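Local structure of eukaryotic translation initiation factor 2D (Homo sapiens, 5W2F) at residues A[96-99]-A[103-106]; A[113-118]-A[180-185]; A[118-121]-A[125-128]; A[154-159]-A[164-169]; A[188-191]-A[196-199]. The protein delivers tRNA to the P-site of the eukaryotic ribosome without GTP, the chain here being its C-terminal part with SWIB/MDM2 and SUI1 domains. All coordinates share one frame; numbering follows the deposited sequence.

Contact 1 of 5, residues A[96-99]-A[103-106]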
loop_
_atom_site.group_PDB
_atom_site.type_symbol
_atom_site.label_atom_id
_atom_site.label_comp_id
_atom_site.label_asym_id
_atom_site.label_seq_id
_atom_site.Cartn_x
_atom_site.Cartn_y
_atom_site.Cartn_z
ATOM N N VAL A 96 -6.907 -4.127 -2.862
ATOM C CA VAL A 96 -6.749 -5.572 -3.071
ATOM C C VAL A 96 -8.100 -6.152 -3.467
ATOM O O VAL A 96 -9.113 -5.877 -2.800
ATOM C CB VAL A 96 -6.295 -6.275 -1.787
ATOM C CG1 VAL A 96 -6.090 -7.758 -2.039
ATOM C CG2 VAL A 96 -5.068 -5.620 -1.226
ATOM N N THR A 97 -8.127 -6.942 -4.540
ATOM C CA THR A 97 -9.373 -7.619 -4.928
ATOM C C THR A 97 -9.179 -9.115 -4.817
ATOM O O THR A 97 -8.478 -9.715 -5.615
ATOM C CB THR A 97 -9.838 -7.215 -6.343
ATOM O OG1 THR A 97 -9.964 -5.792 -6.397
ATOM C CG2 THR A 97 -11.192 -7.841 -6.685
ATOM N N LEU A 98 -9.805 -9.694 -3.807
ATOM C CA LEU A 98 -9.791 -11.124 -3.614
ATOM C C LEU A 98 -10.857 -11.731 -4.520
ATOM O O LEU A 98 -11.890 -11.104 -4.777
ATOM C CB LEU A 98 -10.027 -11.479 -2.146
ATOM C CG LEU A 98 -9.007 -10.919 -1.145
ATOM C CD1 LEU A 98 -9.446 -11.232 0.256
ATOM C CD2 LEU A 98 -7.606 -11.447 -1.413
ATOM N N PRO A 99 -10.626 -12.962 -5.000
ATOM C CA PRO A 99 -11.639 -13.591 -5.857
ATOM C C PRO A 99 -13.004 -13.687 -5.203
ATOM O O PRO A 99 -13.140 -14.093 -4.039
ATOM C CB PRO A 99 -11.074 -14.992 -6.093
ATOM C CG PRO A 99 -9.608 -14.808 -5.923
ATOM C CD PRO A 99 -9.480 -13.846 -4.793
ATOM N N PRO A 103 -13.668 -5.197 -3.808
ATOM C CA PRO A 103 -12.310 -4.720 -3.520
ATOM C C PRO A 103 -12.194 -4.117 -2.127
ATOM O O PRO A 103 -13.169 -3.514 -1.616
ATOM C CB PRO A 103 -12.049 -3.687 -4.616
ATOM C CG PRO A 103 -13.003 -4.040 -5.694
ATOM C CD PRO A 103 -14.216 -4.572 -5.020
ATOM N N ILE A 104 -11.001 -4.228 -1.561
ATOM C CA ILE A 104 -10.691 -3.764 -0.207
ATOM C C ILE A 104 -9.609 -2.693 -0.310
ATOM O O ILE A 104 -8.545 -2.916 -0.908
ATOM C CB ILE A 104 -10.116 -4.929 0.641
ATOM C CG1 ILE A 104 -11.076 -6.090 0.686
ATOM C CG2 ILE A 104 -9.747 -4.472 2.050
ATOM C CD1 ILE A 104 -10.394 -7.402 1.007
ATOM N N VAL A 105 -9.913 -1.504 0.213
ATOM C CA VAL A 105 -8.951 -0.410 0.260
ATOM C C VAL A 105 -8.132 -0.496 1.556
ATOM O O VAL A 105 -8.676 -0.716 2.646
ATOM C CB VAL A 105 -9.676 0.941 0.160
ATOM C CG1 VAL A 105 -8.688 2.093 0.270
ATOM C CG2 VAL A 105 -10.474 1.008 -1.138
ATOM N N LYS A 106 -6.825 -0.293 1.427
ATOM C CA LYS A 106 -5.920 -0.255 2.555
ATOM C C LYS A 106 -5.115 1.032 2.517
ATOM O O LYS A 106 -4.706 1.484 1.445
ATOM C CB LYS A 106 -4.972 -1.425 2.453
ATOM C CG LYS A 106 -5.616 -2.777 2.702
ATOM C CD LYS A 106 -5.831 -2.980 4.198
ATOM C CE LYS A 106 -6.503 -4.277 4.516
ATOM N NZ LYS A 106 -6.632 -4.472 5.976
#

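Contact 2 of 5, residues A[113-118]-A[180-185]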
loop_
_atom_site.group_PDB
_atom_site.type_symbol
_atom_site.label_atom_id
_atom_site.label_comp_id
_atom_site.label_asym_id
_atom_site.label_seq_id
_atom_site.Cartn_x
_atom_site.Cartn_y
_atom_site.Cartn_z
ATOM N N ILE A 113 3.490 -10.203 2.213
ATOM C CA ILE A 113 3.235 -11.346 3.108
ATOM C C ILE A 113 4.565 -12.080 3.271
ATOM O O ILE A 113 5.252 -12.340 2.277
ATOM C CB ILE A 113 2.182 -12.284 2.535
ATOM C CG1 ILE A 113 0.835 -11.579 2.507
ATOM C CG2 ILE A 113 2.111 -13.563 3.357
ATOM C CD1 ILE A 113 -0.239 -12.291 1.721
ATOM N N ASP A 114 4.943 -12.346 4.515
ATOM C CA ASP A 114 6.176 -13.060 4.819
ATOM C C ASP A 114 5.832 -14.440 5.340
ATOM O O ASP A 114 5.099 -14.576 6.318
ATOM C CB ASP A 114 7.029 -12.336 5.879
ATOM C CG ASP A 114 7.338 -10.909 5.523
ATOM O OD1 ASP A 114 7.783 -10.648 4.391
ATOM O OD2 ASP A 114 7.102 -10.035 6.395
ATOM N N ILE A 115 6.408 -15.441 4.702
ATOM C CA ILE A 115 6.279 -16.847 5.087
ATOM C C ILE A 115 7.656 -17.353 5.453
ATOM O O ILE A 115 8.554 -17.326 4.612
ATOM C CB ILE A 115 5.732 -17.719 3.954
ATOM C CG1 ILE A 115 4.414 -17.186 3.408
ATOM C CG2 ILE A 115 5.603 -19.165 4.406
ATOM C CD1 ILE A 115 4.163 -17.625 2.002
ATOM N N THR A 116 7.830 -17.772 6.701
ATOM C CA THR A 116 9.124 -18.133 7.190
ATOM C C THR A 116 9.089 -19.469 7.940
ATOM O O THR A 116 8.178 -19.706 8.731
ATOM C CB THR A 116 9.580 -16.989 8.097
ATOM O OG1 THR A 116 9.466 -15.741 7.368
ATOM C CG2 THR A 116 10.974 -17.225 8.591
ATOM N N LEU A 117 10.108 -20.283 7.711
ATOM C CA LEU A 117 10.332 -21.502 8.475
ATOM C C LEU A 117 11.179 -21.141 9.667
ATOM O O LEU A 117 12.125 -20.367 9.548
ATOM C CB LEU A 117 11.034 -22.543 7.601
ATOM C CG LEU A 117 10.141 -23.067 6.494
ATOM C CD1 LEU A 117 10.963 -23.801 5.438
ATOM C CD2 LEU A 117 9.045 -23.972 7.050
ATOM N N ALA A 118 10.835 -21.712 10.815
ATOM C CA ALA A 118 11.537 -21.441 12.057
ATOM C C ALA A 118 11.581 -22.684 12.908
ATOM O O ALA A 118 10.871 -23.657 12.649
ATOM C CB ALA A 118 10.853 -20.320 12.822
ATOM N N TRP A 180 -0.105 -22.508 -2.544
ATOM C CA TRP A 180 -1.434 -22.820 -3.054
ATOM C C TRP A 180 -2.462 -21.780 -2.600
ATOM O O TRP A 180 -3.206 -21.217 -3.402
ATOM C CB TRP A 180 -1.851 -24.222 -2.613
ATOM C CG TRP A 180 -3.319 -24.449 -2.717
ATOM C CD1 TRP A 180 -4.028 -24.672 -3.856
ATOM C CD2 TRP A 180 -4.283 -24.377 -1.648
ATOM N NE1 TRP A 180 -5.367 -24.777 -3.568
ATOM C CE2 TRP A 180 -5.549 -24.610 -2.219
ATOM C CE3 TRP A 180 -4.189 -24.178 -0.268
ATOM C CZ2 TRP A 180 -6.719 -24.634 -1.457
ATOM C CZ3 TRP A 180 -5.364 -24.173 0.491
ATOM C CH2 TRP A 180 -6.606 -24.409 -0.110
ATOM N N LEU A 181 -2.518 -21.558 -1.302
ATOM C CA LEU A 181 -3.564 -20.722 -0.740
ATOM C C LEU A 181 -3.479 -19.304 -1.280
ATOM O O LEU A 181 -4.485 -18.732 -1.720
ATOM C CB LEU A 181 -3.488 -20.718 0.792
ATOM C CG LEU A 181 -4.598 -19.928 1.515
ATOM C CD1 LEU A 181 -5.972 -20.487 1.163
ATOM C CD2 LEU A 181 -4.419 -19.893 3.027
ATOM N N LEU A 182 -2.286 -18.727 -1.244
ATOM C CA LEU A 182 -2.121 -17.328 -1.588
ATOM C C LEU A 182 -2.110 -17.076 -3.090
ATOM O O LEU A 182 -2.713 -16.110 -3.542
ATOM C CB LEU A 182 -0.853 -16.764 -0.946
ATOM C CG LEU A 182 -0.813 -16.845 0.567
ATOM C CD1 LEU A 182 0.523 -16.330 1.099
ATOM C CD2 LEU A 182 -1.968 -16.120 1.257
ATOM N N LEU A 183 -1.408 -17.911 -3.854
ATOM C CA LEU A 183 -1.289 -17.690 -5.299
ATOM C C LEU A 183 -2.450 -18.259 -6.078
ATOM O O LEU A 183 -2.872 -17.673 -7.054
ATOM C CB LEU A 183 -0.003 -18.319 -5.851
ATOM C CG LEU A 183 1.307 -17.820 -5.238
ATOM C CD1 LEU A 183 2.474 -18.588 -5.840
ATOM C CD2 LEU A 183 1.498 -16.341 -5.500
ATOM N N GLU A 184 -2.941 -19.427 -5.684
ATOM C CA GLU A 184 -3.979 -20.098 -6.461
ATOM C C GLU A 184 -5.361 -19.725 -5.944
ATOM O O GLU A 184 -6.193 -19.220 -6.702
ATOM C CB GLU A 184 -3.762 -21.604 -6.476
ATOM C CG GLU A 184 -2.486 -22.053 -7.156
ATOM C CD GLU A 184 -2.335 -23.581 -7.145
ATOM O OE1 GLU A 184 -3.321 -24.300 -7.444
ATOM O OE2 GLU A 184 -1.229 -24.072 -6.816
ATOM N N GLU A 185 -5.604 -19.915 -4.655
ATOM C CA GLU A 185 -6.934 -19.628 -4.118
ATOM C C GLU A 185 -7.257 -18.145 -4.038
ATOM O O GLU A 185 -8.339 -17.737 -4.461
ATOM C CB GLU A 185 -7.096 -20.262 -2.758
ATOM C CG GLU A 185 -7.123 -21.755 -2.835
ATOM C CD GLU A 185 -8.252 -22.259 -3.733
ATOM O OE1 GLU A 185 -9.414 -21.871 -3.507
ATOM O OE2 GLU A 185 -7.961 -22.998 -4.694
#

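Contact 3 of 5, residues A[118-121]-A[125-128]. With FMT (formic acid), chain D.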
loop_
_atom_site.group_PDB
_atom_site.type_symbol
_atom_site.label_atom_id
_atom_site.label_comp_id
_atom_site.label_asym_id
_atom_site.label_seq_id
_atom_site.Cartn_x
_atom_site.Cartn_y
_atom_site.Cartn_z
ATOM N N ALA A 118 10.835 -21.712 10.815
ATOM C CA ALA A 118 11.537 -21.441 12.057
ATOM C C ALA A 118 11.581 -22.684 12.908
ATOM O O ALA A 118 10.871 -23.657 12.649
ATOM C CB ALA A 118 10.853 -20.320 12.822
ATOM N N GLN A 119 12.477 -22.644 13.887
ATOM C CA GLN A 119 12.596 -23.716 14.871
ATOM C C GLN A 119 11.917 -23.352 16.181
ATOM O O GLN A 119 12.215 -22.320 16.748
ATOM C CB GLN A 119 14.059 -23.989 15.133
ATOM C CG GLN A 119 14.787 -24.572 13.942
ATOM C CD GLN A 119 14.218 -25.915 13.522
ATOM O OE1 GLN A 119 13.812 -26.725 14.357
ATOM N NE2 GLN A 119 14.154 -26.138 12.226
ATOM N N ARG A 120 10.988 -24.195 16.623
ATOM C CA ARG A 120 10.319 -24.054 17.943
ATOM C C ARG A 120 10.972 -24.915 19.037
ATOM O O ARG A 120 10.719 -24.729 20.229
ATOM C CB ARG A 120 8.828 -24.391 17.819
ATOM C CG ARG A 120 7.938 -23.185 17.559
ATOM C CD ARG A 120 7.573 -22.488 18.857
ATOM N NE ARG A 120 6.633 -21.382 18.669
ATOM C CZ ARG A 120 6.141 -20.629 19.655
ATOM N NH1 ARG A 120 6.487 -20.848 20.925
ATOM N NH2 ARG A 120 5.292 -19.646 19.369
ATOM N N ALA A 121 11.797 -25.863 18.615
ATOM C CA ALA A 121 12.512 -26.750 19.504
ATOM C C ALA A 121 13.729 -27.141 18.693
ATOM O O ALA A 121 13.867 -26.711 17.521
ATOM C CB ALA A 121 11.659 -27.972 19.853
ATOM N N LYS A 125 10.104 -27.872 13.437
ATOM C CA LYS A 125 9.997 -26.795 12.483
ATOM C C LYS A 125 8.564 -26.314 12.490
ATOM O O LYS A 125 7.631 -27.094 12.687
ATOM C CB LYS A 125 10.387 -27.349 11.119
ATOM C CG LYS A 125 10.645 -26.362 10.023
ATOM C CD LYS A 125 11.334 -27.034 8.828
ATOM C CE LYS A 125 12.852 -26.915 8.846
ATOM N NZ LYS A 125 13.450 -27.529 7.618
ATOM N N VAL A 126 8.409 -25.011 12.321
ATOM C CA VAL A 126 7.118 -24.372 12.156
ATOM C C VAL A 126 7.166 -23.385 11.003
ATOM O O VAL A 126 8.236 -22.935 10.601
ATOM C CB VAL A 126 6.658 -23.637 13.428
ATOM C CG1 VAL A 126 6.449 -24.641 14.552
ATOM C CG2 VAL A 126 7.611 -22.502 13.813
ATOM N N THR A 127 5.989 -23.084 10.477
ATOM C CA THR A 127 5.799 -22.122 9.394
ATOM C C THR A 127 5.056 -20.926 9.959
ATOM O O THR A 127 4.020 -21.089 10.616
ATOM C CB THR A 127 5.013 -22.763 8.242
ATOM O OG1 THR A 127 5.676 -23.957 7.825
ATOM C CG2 THR A 127 4.894 -21.840 7.062
ATOM N N VAL A 128 5.610 -19.729 9.753
ATOM C CA VAL A 128 5.062 -18.501 10.324
ATOM C C VAL A 128 4.694 -17.540 9.198
ATOM O O VAL A 128 5.512 -17.285 8.312
ATOM C CB VAL A 128 6.068 -17.860 11.290
ATOM C CG1 VAL A 128 5.507 -16.578 11.883
ATOM C CG2 VAL A 128 6.522 -18.872 12.364
HETATM C C FMT D . 11.784 -30.537 7.013
HETATM O O1 FMT D . 11.211 -29.649 6.427
HETATM O O2 FMT D . 12.976 -30.251 7.503
#

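Contact 4 of 5, residues A[154-159]-A[164-169]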
loop_
_atom_site.group_PDB
_atom_site.type_symbol
_atom_site.label_atom_id
_atom_site.label_comp_id
_atom_site.label_asym_id
_atom_site.label_seq_id
_atom_site.Cartn_x
_atom_site.Cartn_y
_atom_site.Cartn_z
ATOM N N THR A 154 -2.551 -25.431 13.797
ATOM C CA THR A 154 -2.332 -24.027 13.575
ATOM C C THR A 154 -2.743 -23.237 14.777
ATOM O O THR A 154 -3.663 -23.622 15.536
ATOM C CB THR A 154 -3.122 -23.501 12.370
ATOM O OG1 THR A 154 -4.530 -23.605 12.616
ATOM C CG2 THR A 154 -2.761 -24.247 11.106
ATOM N N THR A 155 -2.103 -22.094 14.925
ATOM C CA THR A 155 -2.423 -21.117 15.969
ATOM C C THR A 155 -2.319 -19.710 15.398
ATOM O O THR A 155 -1.617 -19.492 14.407
ATOM C CB THR A 155 -1.449 -21.213 17.167
ATOM O OG1 THR A 155 -0.108 -20.980 16.727
ATOM C CG2 THR A 155 -1.518 -22.562 17.821
ATOM N N VAL A 156 -2.995 -18.771 16.040
ATOM C CA VAL A 156 -2.885 -17.355 15.724
ATOM C C VAL A 156 -2.382 -16.632 16.962
ATOM O O VAL A 156 -2.919 -16.808 18.054
ATOM C CB VAL A 156 -4.238 -16.780 15.311
ATOM C CG1 VAL A 156 -4.142 -15.280 15.082
ATOM C CG2 VAL A 156 -4.775 -17.521 14.103
ATOM N N ASN A 157 -1.365 -15.804 16.774
ATOM C CA ASN A 157 -0.710 -15.087 17.872
ATOM C C ASN A 157 -0.313 -13.701 17.391
ATOM O O ASN A 157 -0.188 -13.461 16.172
ATOM C CB ASN A 157 0.602 -15.768 18.295
ATOM C CG ASN A 157 0.432 -17.206 18.727
ATOM O OD1 ASN A 157 1.178 -18.087 18.300
ATOM N ND2 ASN A 157 -0.530 -17.444 19.590
ATOM N N PRO A 158 -0.047 -12.782 18.330
ATOM C CA PRO A 158 0.513 -11.489 17.911
ATOM C C PRO A 158 1.866 -11.663 17.229
ATOM O O PRO A 158 2.691 -12.463 17.671
ATOM C CB PRO A 158 0.662 -10.725 19.230
ATOM C CG PRO A 158 -0.320 -11.362 20.139
ATOM C CD PRO A 158 -0.305 -12.814 19.776
ATOM N N ALA A 159 2.067 -10.942 16.134
ATOM C CA ALA A 159 3.324 -10.969 15.426
ATOM C C ALA A 159 4.281 -10.021 16.129
ATOM O O ALA A 159 3.961 -8.869 16.312
ATOM C CB ALA A 159 3.135 -10.540 13.998
ATOM N N ASP A 164 0.736 -3.672 14.973
ATOM C CA ASP A 164 -0.256 -4.449 15.718
ATOM C C ASP A 164 -0.995 -5.381 14.767
ATOM O O ASP A 164 -2.084 -5.078 14.270
ATOM C CB ASP A 164 -1.227 -3.519 16.443
ATOM C CG ASP A 164 -2.179 -4.260 17.380
ATOM O OD1 ASP A 164 -1.921 -5.431 17.716
ATOM O OD2 ASP A 164 -3.193 -3.656 17.794
ATOM N N SER A 165 -0.380 -6.529 14.535
ATOM C CA SER A 165 -0.856 -7.503 13.588
ATOM C C SER A 165 -0.739 -8.908 14.184
ATOM O O SER A 165 -0.029 -9.146 15.164
ATOM C CB SER A 165 -0.055 -7.410 12.276
ATOM O OG SER A 165 1.247 -8.007 12.395
ATOM N N LEU A 166 -1.475 -9.816 13.581
ATOM C CA LEU A 166 -1.491 -11.210 13.974
ATOM C C LEU A 166 -0.774 -12.029 12.925
ATOM O O LEU A 166 -0.788 -11.694 11.734
ATOM C CB LEU A 166 -2.922 -11.703 14.058
ATOM C CG LEU A 166 -3.800 -10.984 15.088
ATOM C CD1 LEU A 166 -5.222 -11.469 14.910
ATOM C CD2 LEU A 166 -3.283 -11.226 16.481
ATOM N N GLN A 167 -0.173 -13.109 13.381
ATOM C CA GLN A 167 0.457 -14.069 12.485
ATOM C C GLN A 167 -0.147 -15.455 12.706
ATOM O O GLN A 167 -0.701 -15.761 13.776
ATOM C CB GLN A 167 1.970 -14.121 12.705
ATOM C CG GLN A 167 2.388 -14.559 14.095
ATOM C CD GLN A 167 3.881 -14.486 14.253
ATOM O OE1 GLN A 167 4.547 -13.729 13.554
ATOM N NE2 GLN A 167 4.398 -15.209 15.194
ATOM N N VAL A 168 -0.069 -16.279 11.673
ATOM C CA VAL A 168 -0.460 -17.667 11.741
ATOM C C VAL A 168 0.794 -18.516 11.860
ATOM O O VAL A 168 1.743 -18.329 11.108
ATOM C CB VAL A 168 -1.257 -18.076 10.502
ATOM C CG1 VAL A 168 -1.600 -19.557 10.508
ATOM C CG2 VAL A 168 -2.504 -17.217 10.368
ATOM N N GLN A 169 0.775 -19.460 12.793
ATOM C CA GLN A 169 1.801 -20.478 12.889
ATOM C C GLN A 169 1.202 -21.823 12.562
ATOM O O GLN A 169 0.118 -22.162 13.071
ATOM C CB GLN A 169 2.392 -20.465 14.275
ATOM C CG GLN A 169 3.205 -19.222 14.539
ATOM C CD GLN A 169 3.997 -19.316 15.834
ATOM O OE1 GLN A 169 3.544 -19.942 16.804
ATOM N NE2 GLN A 169 5.179 -18.689 15.865
HETATM O O HOH W 1 0.848 -7.595 17.232
#

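Contact 5 of 5, residues A[188-191]-A[196-199]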
loop_
_atom_site.group_PDB
_atom_site.type_symbol
_atom_site.label_atom_id
_atom_site.label_comp_id
_atom_site.label_asym_id
_atom_site.label_seq_id
_atom_site.Cartn_x
_atom_site.Cartn_y
_atom_site.Cartn_z
ATOM N N LEU A 188 -3.187 -13.812 -5.329
ATOM C CA LEU A 188 -2.373 -12.690 -4.929
ATOM C C LEU A 188 -1.095 -12.620 -5.788
ATOM O O LEU A 188 -0.616 -13.654 -6.263
ATOM C CB LEU A 188 -2.031 -12.768 -3.445
ATOM C CG LEU A 188 -3.199 -12.618 -2.476
ATOM C CD1 LEU A 188 -2.725 -12.815 -1.059
ATOM C CD2 LEU A 188 -3.866 -11.261 -2.596
ATOM N N PRO A 189 -0.527 -11.416 -5.972
ATOM C CA PRO A 189 0.675 -11.320 -6.812
ATOM C C PRO A 189 1.904 -11.921 -6.128
ATOM O O PRO A 189 2.222 -11.567 -4.988
ATOM C CB PRO A 189 0.867 -9.809 -6.991
ATOM C CG PRO A 189 -0.401 -9.206 -6.572
ATOM C CD PRO A 189 -0.966 -10.093 -5.517
ATOM N N ARG A 190 2.615 -12.772 -6.856
ATOM C CA ARG A 190 3.814 -13.391 -6.347
ATOM C C ARG A 190 4.866 -12.375 -5.891
ATOM O O ARG A 190 5.572 -12.628 -4.929
ATOM C CB ARG A 190 4.377 -14.326 -7.420
ATOM C CG ARG A 190 5.710 -14.959 -7.106
ATOM C CD ARG A 190 5.735 -15.781 -5.816
ATOM N NE ARG A 190 7.072 -16.345 -5.620
ATOM C CZ ARG A 190 8.148 -15.645 -5.259
ATOM N NH1 ARG A 190 8.063 -14.335 -4.988
ATOM N NH2 ARG A 190 9.335 -16.266 -5.162
ATOM N N LYS A 191 4.956 -11.225 -6.562
ATOM C CA LYS A 191 5.963 -10.229 -6.203
ATOM C C LYS A 191 5.747 -9.654 -4.803
ATOM O O LYS A 191 6.632 -8.990 -4.267
ATOM C CB LYS A 191 6.022 -9.107 -7.242
ATOM C CG LYS A 191 4.857 -8.156 -7.260
ATOM C CD LYS A 191 5.065 -7.061 -8.299
ATOM C CE LYS A 191 3.805 -6.266 -8.546
ATOM N NZ LYS A 191 3.973 -5.319 -9.685
ATOM N N LEU A 196 8.310 -18.037 -0.401
ATOM C CA LEU A 196 7.877 -19.213 -1.153
ATOM C C LEU A 196 9.044 -19.945 -1.771
ATOM O O LEU A 196 8.960 -21.169 -2.029
ATOM C CB LEU A 196 6.858 -18.860 -2.231
ATOM C CG LEU A 196 5.528 -18.352 -1.707
ATOM C CD1 LEU A 196 4.696 -17.814 -2.851
ATOM C CD2 LEU A 196 4.799 -19.454 -0.944
ATOM N N GLU A 197 10.136 -19.217 -2.015
ATOM C CA GLU A 197 11.361 -19.823 -2.531
ATOM C C GLU A 197 12.028 -20.830 -1.577
ATOM O O GLU A 197 12.927 -21.574 -1.987
ATOM C CB GLU A 197 12.374 -18.736 -2.887
ATOM C CG GLU A 197 13.014 -17.989 -1.710
ATOM C CD GLU A 197 12.137 -16.917 -1.049
ATOM O OE1 GLU A 197 10.991 -16.640 -1.480
ATOM O OE2 GLU A 197 12.628 -16.297 -0.085
ATOM N N LYS A 198 11.577 -20.875 -0.315
ATOM C CA LYS A 198 12.114 -21.796 0.665
ATOM C C LYS A 198 11.255 -23.044 0.786
ATOM O O LYS A 198 11.519 -23.879 1.656
ATOM C CB LYS A 198 12.264 -21.152 2.052
ATOM C CG LYS A 198 12.825 -19.753 2.141
ATOM C CD LYS A 198 14.262 -19.675 1.750
ATOM C CE LYS A 198 14.767 -18.245 1.926
ATOM N NZ LYS A 198 16.133 -18.068 1.399
ATOM N N ALA A 199 10.219 -23.184 -0.048
ATOM C CA ALA A 199 9.366 -24.367 0.025
ATOM C C ALA A 199 10.106 -25.643 -0.322
ATOM O O ALA A 199 11.084 -25.624 -1.080
ATOM C CB ALA A 199 8.177 -24.238 -0.912
#

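Contact 1 of 5, residues A[96-99]-A[103-106]
Val96 and Ile104 face each other as an antiparallel hydrogen-bonded pair, their CA atoms 5.2 Å apart, and at the next position Thr97 CA and Pro103 CA are 4.4 Å apart. Both bonds of the pair are short and nearly straight: Val96 N gives to Ile104 O at 2.8 Å, and Ile104 N returns a bond of equal length to Val96 O. Val96 O is also approached by the CA-H of Pro103, with Pro103 CA 3.5 Å away, a weak contact beside the Ile104 bond. On one face of the ladder lie Val96 and Ile104, branched residues that suit an extended backbone. Ile104 holds CG1 beside its backbone N, and CD1 at the end of that branch meets Leu98 CD1 at a slant, 4.0 Å away. Leu98, buried, also packs on Leu137 and Leu188. Thr97 and the Pro103 ring run side by side at the surface. With OG1 beside its own backbone N (chi1 -56°), Thr97 brings that oxygen within 3.5 Å of Pro103 CB, a packing contact. The arrangement is that of a beta hairpin, whose strands 91-96 and 104-107 form one side of a four-stranded antiparallel sheet, with 104-107 outermost.

Contact 2 of 5, residues A[113-118]-A[180-185]
Ile113 and Leu182 bring strand 113-118 and helix 180-185 together with their CA atoms still 9.3 Å apart, so side chains alone span the gap and no hydrogen bond crosses it. This is the alpha/beta packing of the SUI1 domain, a helix laid against a beta sheet. Ile113 and Ile115 alternate with Asp114 along the strand and therefore turn to the same face, toward the helix. Leu182 answers them with a single methyl, CD1, which meets both isoleucines tip to tip. Ile113 touches it with the CG2 branch at 3.9 Å; Ile115 uses the end of its longer branch, CD1, at 4.0 Å. Leu182 carries CG beside its backbone N (chi1 -59°) and continues extended (chi2 177°), which projects CD1 from the helix toward the strand. All three are buried, and aliphatic side chains suit such a place because they have no polar group to satisfy. Leu182 also packs on Ile193 of strand 193-194, while Leu181 turns to helix 139-150, so successive leucines serve different neighbours. The helix widens into a pi-type turn at its end: Trp180 O accepts from Glu184 N at 2.9 Å and also from Glu185 N at 3.0 Å. Glu185 CG lies 3.1 Å above the plane of the Trp180 ring, displaced toward its rim.

Contact 3 of 5, residues A[118-121]-A[125-128]
Arg120 chi1 (-93°) brings CG to the methyls of Val126, 3.7 Å from CG1; the bend at chi2 (-84°) then turns the outer chain, whose guanidinium bonds Gln169. Val126 holds CG1 beside its backbone N (chi1 -64°), so CG2 takes the crowded position between N and carbonyl carbon and meets Ala118 CB at 4.0 Å. The small alanine suits this place. Beneath these side chains Ala118 and Val126 form an antiparallel hydrogen-bonded pair, with Ala118 N to Val126 O at 2.9 Å and Val126 N to Ala118 O at 2.8 Å. Gln119 and Lys125 follow as a non-hydrogen-bonded pair on the other face. The Lys125 chain bends at chi3 and carries NZ to a formic acid molecule, probably from the crystallisation liquor, binding O2 at 2.8 Å and O1 weakly at 3.3 Å; Asn173 also bonds it. In this SUI1 hairpin a long basic side chain thus packs its aliphatic part on valine while its charged end finds a polar partner, and Lys125 can hold a small acid, probably through its charge.

Contact 4 of 5, residues A[154-159]-A[164-169]
Gln167 leans its side chain along Ala159. Its CB lies 4.0 Å from Ala159 CB; CG, placed between the backbone N and the carbonyl carbon (chi1 62°), passes 3.5 Å from Asn157 O; CD comes 3.7 Å from Ala159 CA; and at the tip OE1 rests 3.5 Å from Ala159 CB. The small alanine lets the extended glutamine lie close. On the same face the Asn157 and Gln169 amides cross nearly perpendicular without a hydrogen bond, Gln169 OE1 accepting from Arg120; Val156 and Val168 lie on the other face, and Val156 CG1 also touches Leu166 CB. The ladder pairs Thr155 with Gln169 and Asn157 with Gln167; Gln167 N reaches Asn157 O at 2.8 Å, almost straight (176°). Ala159 N bonds Ser165 O at 2.9 Å, as does a water. The hairpin ends the SUI1 sheet: strand 154-158 is outermost, and strand 166-171 pairs with strand 124-130, where Val128 and Arg130 touch Gln167. Helix 139-150 meets Val156 through Tyr140 and Ala143, and Leu166 and Val168 through Pro139.

Contact 5 of 5, residues A[188-191]-A[196-199]
Two short 3-10 turns, one before and one after the edge strand 193-194 in the chain, meet at the surface where Arg190 lies against Leu196. The contact is mainly aliphatic: Arg190 CD sits 3.7 Å from Leu196 CD1, and Arg190 NE is 3.9 Å from that methyl. The two side chains lie alongside, running opposite ways. Arg190 starts with CG trans to its backbone N (chi1 174°) and then bends at chi2 (58°), which swings the outer chain toward residues 196-197. Strand 193-194 runs parallel to strand 113-121 at the end of the five-stranded mixed sheet, and Leu196 reaches to Ile115 of that neighbouring strand. Helix 175-185 contributes Leu183, which packs on both Arg190 and Leu196. An arginine suits this rim because its methylenes can pack on leucine while its charge stays at the surface. Glu197 OE1 is 4.1 Å from Arg190 NH2, far from the guanidinium plane and in line with none of its N-H groups; the opposite charges probably attract, and the oxygen accepts a weak bond from Gly195 N.

In the fold
Contacts 2, 3 and 4 belong to the SUI1 domain and its mixed sheet, while contact 1 closes a hairpin of a separate antiparallel sheet. Contacts 2 and 3 share Ala118 and strand 113-121, their centres about 15 Å apart, and Thr116 O probably accepts from Val128 N between them. Contact 4 is nested within the chain loop closed by contact 2 and neighbours contact 3 in the sheet, Val128 packing on Gln169. Contact 5 follows contact 2 in sequence, with centres only about 7 Å apart and a probable hydrogen bond from Leu188 N to Leu182 O. Contact 1 lies about 30 Å from contact 3 between centres, yet Val96 touches Leu188 of contact 5 and Pro99 meets Glu185 of contact 2, so side chains join its hairpin to the SUI1 domain.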